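Local structure of DNA-3-methyladenine glycosidase II, putative (Deinococcus radiodurans, 2YG9) at residues Leu19-Leu23 against Ser137-Leu143; Cys49-Leu55 against Arg209-Asn214. The protein is a putative DNA repair enzyme of the helix-hairpin-helix (HhH-GPD) superfamily of base excision repair proteins, with an all-helical fold. All coordinates share one frame; numbering follows the deposited sequence.

Interaction 1 of 2, residues Leu19-Leu23 against Ser137-Leu143; sequences LPAVL and SGQPDEL
Ser-137 presents its backbone carbonyl to Val-22, whose CG1 lies 3.5 Å from Ser-137 O. Val-22 CG1 stands anti to its own backbone N (chi1 -170°), which turns the other branch, CG2, onto the carbonyls of Gly-138 and Gln-139; CG2 sits close, 3.1 Å from Gln-139 O. A short beta-branched side chain suits this place, since its two methyls can spread over three successive carbonyls. Gln-139 turns its side chain away; its carbonyl oxygen, besides meeting the methyl, accepts a hydrogen bond from Arg-169.

Pro-140 is the N-cap residue, where its lack of an N-H costs the helix nothing. Its ring meets the other segment through CB and CG: CB lies 3.8 Å from Leu-19 CG and 3.5 Å from Pro-20 O. No direct hydrogen bond joins the segments. Two waters do so, both through Asp-141: one accepts from Asp-141 N at 3.1 Å, an N-H of the first helical turn, and donates to Pro-20 O. The other accepts from Leu-23 N and donates to Asp-141 OD1 at 2.9 Å, an oxygen that is also salt-bridged to Arg-169.

Glu-142 offers its aliphatic base, CB being 3.9 Å from Leu-19 CD1, before the chain bends at chi2 (-65°) and carries the carboxylate to Arg-156. Leu-143 brings CD2 to 3.4 Å from Leu-19 CD2, tighter than usual; as Leu-19 is the first modelled residue and its torsions are unusual, this detail is doubtful.

Residues 20-22 have polyproline-like backbone angles. This extended lead-in to helix 30-36 runs past the start of helix 141-149, which with helix 156-166 probably frames the helix-hairpin-helix motif, while the loop after helix 156-166 supplies Arg-169 beside Val-22.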
loop_
_atom_site.group_PDB
_atom_site.type_symbol
_atom_site.label_atom_id
_atom_site.label_comp_id
_atom_site.label_asym_id
_atom_site.label_seq_id
_atom_site.Cartn_x
_atom_site.Cartn_y
_atom_site.Cartn_z
ATOM N N LEU A 19 12.016 -12.476 13.183
ATOM C CA LEU A 19 11.004 -11.678 12.407
ATOM C C LEU A 19 9.824 -12.580 12.031
ATOM O O LEU A 19 10.035 -13.737 11.658
ATOM C CB LEU A 19 11.664 -11.082 11.148
ATOM C CG LEU A 19 11.385 -9.627 10.711
ATOM C CD1 LEU A 19 10.778 -8.748 11.835
ATOM C CD2 LEU A 19 12.674 -8.992 10.119
ATOM N N PRO A 20 8.580 -12.065 12.125
ATOM C CA PRO A 20 7.449 -12.945 11.846
ATOM C C PRO A 20 7.448 -13.527 10.424
ATOM O O PRO A 20 7.820 -12.834 9.477
ATOM C CB PRO A 20 6.219 -12.033 12.063
ATOM C CG PRO A 20 6.690 -10.871 12.859
ATOM C CD PRO A 20 8.143 -10.697 12.479
ATOM N N ALA A 21 7.021 -14.792 10.300
ATOM C CA ALA A 21 6.883 -15.455 8.998
ATOM C C ALA A 21 5.865 -14.709 8.148
ATOM O O ALA A 21 4.856 -14.213 8.666
ATOM C CB ALA A 21 6.454 -16.901 9.161
ATOM N N VAL A 22 6.140 -14.652 6.846
ATOM C CA VAL A 22 5.277 -13.970 5.907
ATOM C C VAL A 22 3.899 -14.643 5.954
ATOM O O VAL A 22 3.787 -15.870 5.840
ATOM C CB VAL A 22 5.856 -14.037 4.475
ATOM C CG1 VAL A 22 5.086 -13.133 3.540
ATOM C CG2 VAL A 22 7.313 -13.657 4.485
ATOM N N LEU A 23 2.857 -13.833 6.103
ATOM C CA LEU A 23 1.483 -14.320 6.031
ATOM C C LEU A 23 0.972 -14.214 4.597
ATOM O O LEU A 23 1.143 -13.150 3.941
ATOM C CB LEU A 23 0.596 -13.527 6.999
ATOM C CG LEU A 23 0.944 -13.635 8.492
ATOM C CD1 LEU A 23 0.357 -12.492 9.314
ATOM C CD2 LEU A 23 0.494 -14.975 9.061
ATOM N N SER A 137 7.945 -12.723 -2.051
ATOM C CA SER A 137 6.935 -13.571 -1.415
ATOM C C SER A 137 7.411 -14.180 -0.148
ATOM O O SER A 137 6.599 -14.489 0.715
ATOM C CB SER A 137 6.529 -14.743 -2.331
ATOM O OG SER A 137 5.351 -14.409 -3.009
ATOM N N GLY A 138 8.710 -14.431 -0.077
ATOM C CA GLY A 138 9.302 -15.083 1.076
ATOM C C GLY A 138 9.878 -14.148 2.116
ATOM O O GLY A 138 10.278 -14.603 3.177
ATOM N N GLN A 139 9.897 -12.843 1.838
ATOM C CA GLN A 139 10.495 -11.867 2.763
ATOM C C GLN A 139 9.496 -11.373 3.807
ATOM O O GLN A 139 8.389 -10.992 3.451
ATOM C CB GLN A 139 11.028 -10.674 1.983
ATOM C CG GLN A 139 12.096 -11.032 0.953
ATOM C CD GLN A 139 13.490 -10.819 1.495
ATOM O OE1 GLN A 139 14.150 -11.767 1.962
ATOM N NE2 GLN A 139 13.941 -9.561 1.479
ATOM N N PRO A 140 9.872 -11.375 5.100
ATOM C CA PRO A 140 9.018 -10.746 6.113
ATOM C C PRO A 140 8.748 -9.287 5.808
ATOM O O PRO A 140 9.625 -8.604 5.263
ATOM C CB PRO A 140 9.860 -10.833 7.395
ATOM C CG PRO A 140 10.748 -11.936 7.197
ATOM C CD PRO A 140 11.074 -11.956 5.719
ATOM N N ASP A 141 7.562 -8.821 6.194
ATOM C CA ASP A 141 7.101 -7.433 5.978
ATOM C C ASP A 141 8.208 -6.420 6.269
ATOM O O ASP A 141 8.528 -5.543 5.461
ATOM C CB ASP A 141 5.929 -7.075 6.896
ATOM C CG ASP A 141 4.650 -7.775 6.554
ATOM O OD1 ASP A 141 4.630 -8.699 5.733
ATOM O OD2 ASP A 141 3.618 -7.394 7.157
ATOM N N GLU A 142 8.788 -6.532 7.450
ATOM C CA GLU A 142 9.779 -5.546 7.889
ATOM C C GLU A 142 11.050 -5.469 7.049
ATOM O O GLU A 142 11.667 -4.406 6.917
ATOM C CB GLU A 142 10.103 -5.788 9.364
ATOM C CG GLU A 142 8.945 -5.311 10.273
ATOM C CD GLU A 142 8.741 -3.809 10.203
ATOM O OE1 GLU A 142 9.711 -3.052 10.345
ATOM O OE2 GLU A 142 7.600 -3.367 10.028
ATOM N N LEU A 143 11.457 -6.608 6.513
ATOM C CA LEU A 143 12.622 -6.652 5.637
ATOM C C LEU A 143 12.316 -6.000 4.280
ATOM O O LEU A 143 13.159 -5.287 3.736
ATOM C CB LEU A 143 13.117 -8.078 5.413
ATOM C CG LEU A 143 13.655 -8.922 6.585
ATOM C CD1 LEU A 143 14.266 -10.208 6.023
ATOM C CD2 LEU A 143 14.696 -8.244 7.523
HETATM O O HOH W 1 6.245 -10.583 8.357
HETATM O O HOH W 2 3.094 -11.041 6.299
#

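Interaction 2 of 2, residues Cys49-Leu55 against Arg209-Asn214; sequences CGELPVL and RYLWAN
Arg-209 and Tyr-210, neighbours on helix 204-219 of this all-helical HhH-GPD-family protein, offer two flat groups to the loop 49-55. The guanidinium is sandwiched: Leu-52 CB lies over one face and Leu-55 CG over the opposite one, 3.6 Å from Arg-209 NH1 and offset toward the rim. At the edge, Pro-53 O accepts from NH1 and NH2 alike, each 2.9 Å away. This end-on fork, with the oxygen only 5° out of the guanidinium plane, fixes the rotation of the group. Arginine suits the place because its long chain, bent at chi3 (63°), gives methylenes to the leucines and paired N-H groups to a carbonyl.

The Tyr-210 ring carries Leu-52 CD1 almost exactly over its centre, a CH-pi contact 3.6 Å from the centroid, while Cys-49 CB and Gly-50 O lie at the edge. Leucine can serve both flat groups: CB lies over the guanidinium, CG and CD1 over the ring, and CD2 turns toward Ala-213 CB. Tyr-210 OH donates to Gly-50 O at 2.6 Å and accepts from a water shared with Glu-51 OE2 and Leu-52 N. Gly-50 ends helix 40-49 with positive phi (78°), a conformation easy for glycine. Small Ala-213 lets the chain come near, and Cys-49 SG settles 3.6 Å from Asn-214 CA.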
loop_
_atom_site.group_PDB
_atom_site.type_symbol
_atom_site.label_atom_id
_atom_site.label_comp_id
_atom_site.label_asym_id
_atom_site.label_seq_id
_atom_site.Cartn_x
_atom_site.Cartn_y
_atom_site.Cartn_z
ATOM N N CYS A 49 -20.241 -0.975 6.586
ATOM C CA CYS A 49 -19.489 -0.723 5.350
ATOM C C CYS A 49 -19.717 -1.839 4.336
ATOM O O CYS A 49 -19.553 -1.624 3.142
ATOM C CB CYS A 49 -18.000 -0.497 5.634
ATOM S SG CYS A 49 -17.658 0.989 6.567
ATOM N N GLY A 50 -20.127 -3.011 4.805
ATOM C CA GLY A 50 -20.360 -4.140 3.926
ATOM C C GLY A 50 -19.078 -4.845 3.484
ATOM O O GLY A 50 -18.022 -4.773 4.143
ATOM N N GLU A 51 -19.180 -5.546 2.362
ATOM C CA GLU A 51 -18.071 -6.346 1.863
ATOM C C GLU A 51 -17.091 -5.509 1.062
ATOM O O GLU A 51 -17.476 -4.597 0.350
ATOM C CB GLU A 51 -18.585 -7.499 1.006
ATOM C CG GLU A 51 -17.625 -8.660 0.977
ATOM C CD GLU A 51 -17.883 -9.643 2.123
ATOM O OE1 GLU A 51 -19.036 -10.175 2.120
ATOM O OE2 GLU A 51 -16.961 -9.899 2.980
ATOM N N LEU A 52 -15.809 -5.822 1.221
ATOM C CA LEU A 52 -14.720 -5.176 0.482
ATOM C C LEU A 52 -14.101 -6.205 -0.454
ATOM O O LEU A 52 -14.021 -7.369 -0.106
ATOM C CB LEU A 52 -13.660 -4.648 1.446
ATOM C CG LEU A 52 -14.034 -3.601 2.487
ATOM C CD1 LEU A 52 -12.841 -3.172 3.330
ATOM C CD2 LEU A 52 -14.666 -2.430 1.778
ATOM N N PRO A 53 -13.689 -5.792 -1.667
ATOM C CA PRO A 53 -13.107 -6.770 -2.614
ATOM C C PRO A 53 -11.802 -7.442 -2.109
ATOM O O PRO A 53 -10.983 -6.793 -1.426
ATOM C CB PRO A 53 -12.817 -5.941 -3.857
ATOM C CG PRO A 53 -12.906 -4.491 -3.413
ATOM C CD PRO A 53 -13.721 -4.418 -2.195
ATOM N N VAL A 54 -11.639 -8.719 -2.425
ATOM C CA VAL A 54 -10.405 -9.442 -2.113
ATOM C C VAL A 54 -9.250 -8.952 -3.054
ATOM O O VAL A 54 -9.337 -9.048 -4.285
ATOM C CB VAL A 54 -10.603 -10.993 -2.189
ATOM C CG1 VAL A 54 -9.361 -11.751 -1.776
ATOM C CG2 VAL A 54 -11.756 -11.473 -1.295
ATOM N N LEU A 55 -8.160 -8.473 -2.466
ATOM C CA LEU A 55 -6.973 -8.035 -3.226
ATOM C C LEU A 55 -6.090 -9.230 -3.601
ATOM O O LEU A 55 -5.752 -10.049 -2.739
ATOM C CB LEU A 55 -6.116 -7.047 -2.408
ATOM C CG LEU A 55 -6.906 -5.880 -1.862
ATOM C CD1 LEU A 55 -6.044 -4.918 -1.110
ATOM C CD2 LEU A 55 -7.645 -5.233 -3.003
ATOM N N ARG A 209 -8.383 -1.318 5.934
ATOM C CA ARG A 209 -9.282 -1.031 4.823
ATOM C C ARG A 209 -10.705 -0.682 5.287
ATOM O O ARG A 209 -11.363 0.211 4.701
ATOM C CB ARG A 209 -9.279 -2.198 3.833
ATOM C CG ARG A 209 -7.936 -2.340 3.099
ATOM C CD ARG A 209 -7.953 -3.557 2.175
ATOM N NE ARG A 209 -8.975 -3.406 1.126
ATOM C CZ ARG A 209 -9.567 -4.404 0.455
ATOM N NH1 ARG A 209 -9.323 -5.672 0.739
ATOM N NH2 ARG A 209 -10.467 -4.116 -0.468
ATOM N N TYR A 210 -11.163 -1.334 6.349
ATOM C CA TYR A 210 -12.456 -0.973 6.942
ATOM C C TYR A 210 -12.441 0.379 7.630
ATOM O O TYR A 210 -13.427 1.095 7.580
ATOM C CB TYR A 210 -12.993 -2.085 7.876
ATOM C CG TYR A 210 -13.785 -3.148 7.141
ATOM C CD1 TYR A 210 -15.032 -2.849 6.565
ATOM C CD2 TYR A 210 -13.278 -4.413 6.967
ATOM C CE1 TYR A 210 -15.755 -3.818 5.850
ATOM C CE2 TYR A 210 -13.991 -5.383 6.253
ATOM C CZ TYR A 210 -15.232 -5.081 5.701
ATOM O OH TYR A 210 -15.901 -6.085 5.005
ATOM N N LEU A 211 -11.341 0.753 8.287
ATOM C CA LEU A 211 -11.233 2.128 8.791
ATOM C C LEU A 211 -11.320 3.195 7.685
ATOM O O LEU A 211 -12.007 4.240 7.837
ATOM C CB LEU A 211 -9.960 2.317 9.624
ATOM C CG LEU A 211 -9.899 1.651 11.012
ATOM C CD1 LEU A 211 -8.553 1.959 11.644
ATOM C CD2 LEU A 211 -11.067 2.101 11.892
ATOM N N TRP A 212 -10.630 2.963 6.571
ATOM C CA TRP A 212 -10.707 3.903 5.455
ATOM C C TRP A 212 -12.125 3.884 4.862
ATOM O O TRP A 212 -12.664 4.931 4.430
ATOM C CB TRP A 212 -9.680 3.560 4.360
ATOM C CG TRP A 212 -8.234 3.868 4.717
ATOM C CD1 TRP A 212 -7.759 5.013 5.259
ATOM C CD2 TRP A 212 -7.098 3.006 4.538
ATOM N NE1 TRP A 212 -6.392 4.939 5.411
ATOM C CE2 TRP A 212 -5.962 3.716 4.981
ATOM C CE3 TRP A 212 -6.925 1.723 4.005
ATOM C CZ2 TRP A 212 -4.667 3.171 4.940
ATOM C CZ3 TRP A 212 -5.630 1.182 3.975
ATOM C CH2 TRP A 212 -4.536 1.906 4.450
ATOM N N ALA A 213 -12.738 2.703 4.825
ATOM C CA ALA A 213 -14.084 2.592 4.260
ATOM C C ALA A 213 -15.080 3.356 5.151
ATOM O O ALA A 213 -15.986 4.010 4.668
ATOM C CB ALA A 213 -14.513 1.120 4.092
ATOM N N ASN A 214 -14.879 3.292 6.460
ATOM C CA ASN A 214 -15.775 3.950 7.390
ATOM C C ASN A 214 -15.628 5.456 7.272
ATOM O O ASN A 214 -16.599 6.213 7.448
ATOM C CB ASN A 214 -15.521 3.445 8.812
ATOM C CG ASN A 214 -16.564 3.906 9.790
ATOM O OD1 ASN A 214 -16.297 4.686 10.730
ATOM N ND2 ASN A 214 -17.765 3.465 9.565
HETATM O O HOH W 3 -15.110 -7.929 3.175
#

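Both are surface contacts. Interaction 1 joins a loop to the turn leading into helix 141-149 and to that helix's first residues; interaction 2 sets a loop on the flank of helix 204-219, buries more area and reaches two buried helix residues, whereas interaction 1 has none. Their centres lie 24 Å apart, and their segments alternate along the chain. Each has a neighbour in the loop after helix 156-166: Val-22 meets Arg-169, and Leu-55 meets Ala-168. The chemistry differs. Interaction 1 relies on aliphatic groups and bridging waters; interaction 2 adds direct hydrogen bonds from side chains to loop carbonyls and leucine carbons laid over flat groups.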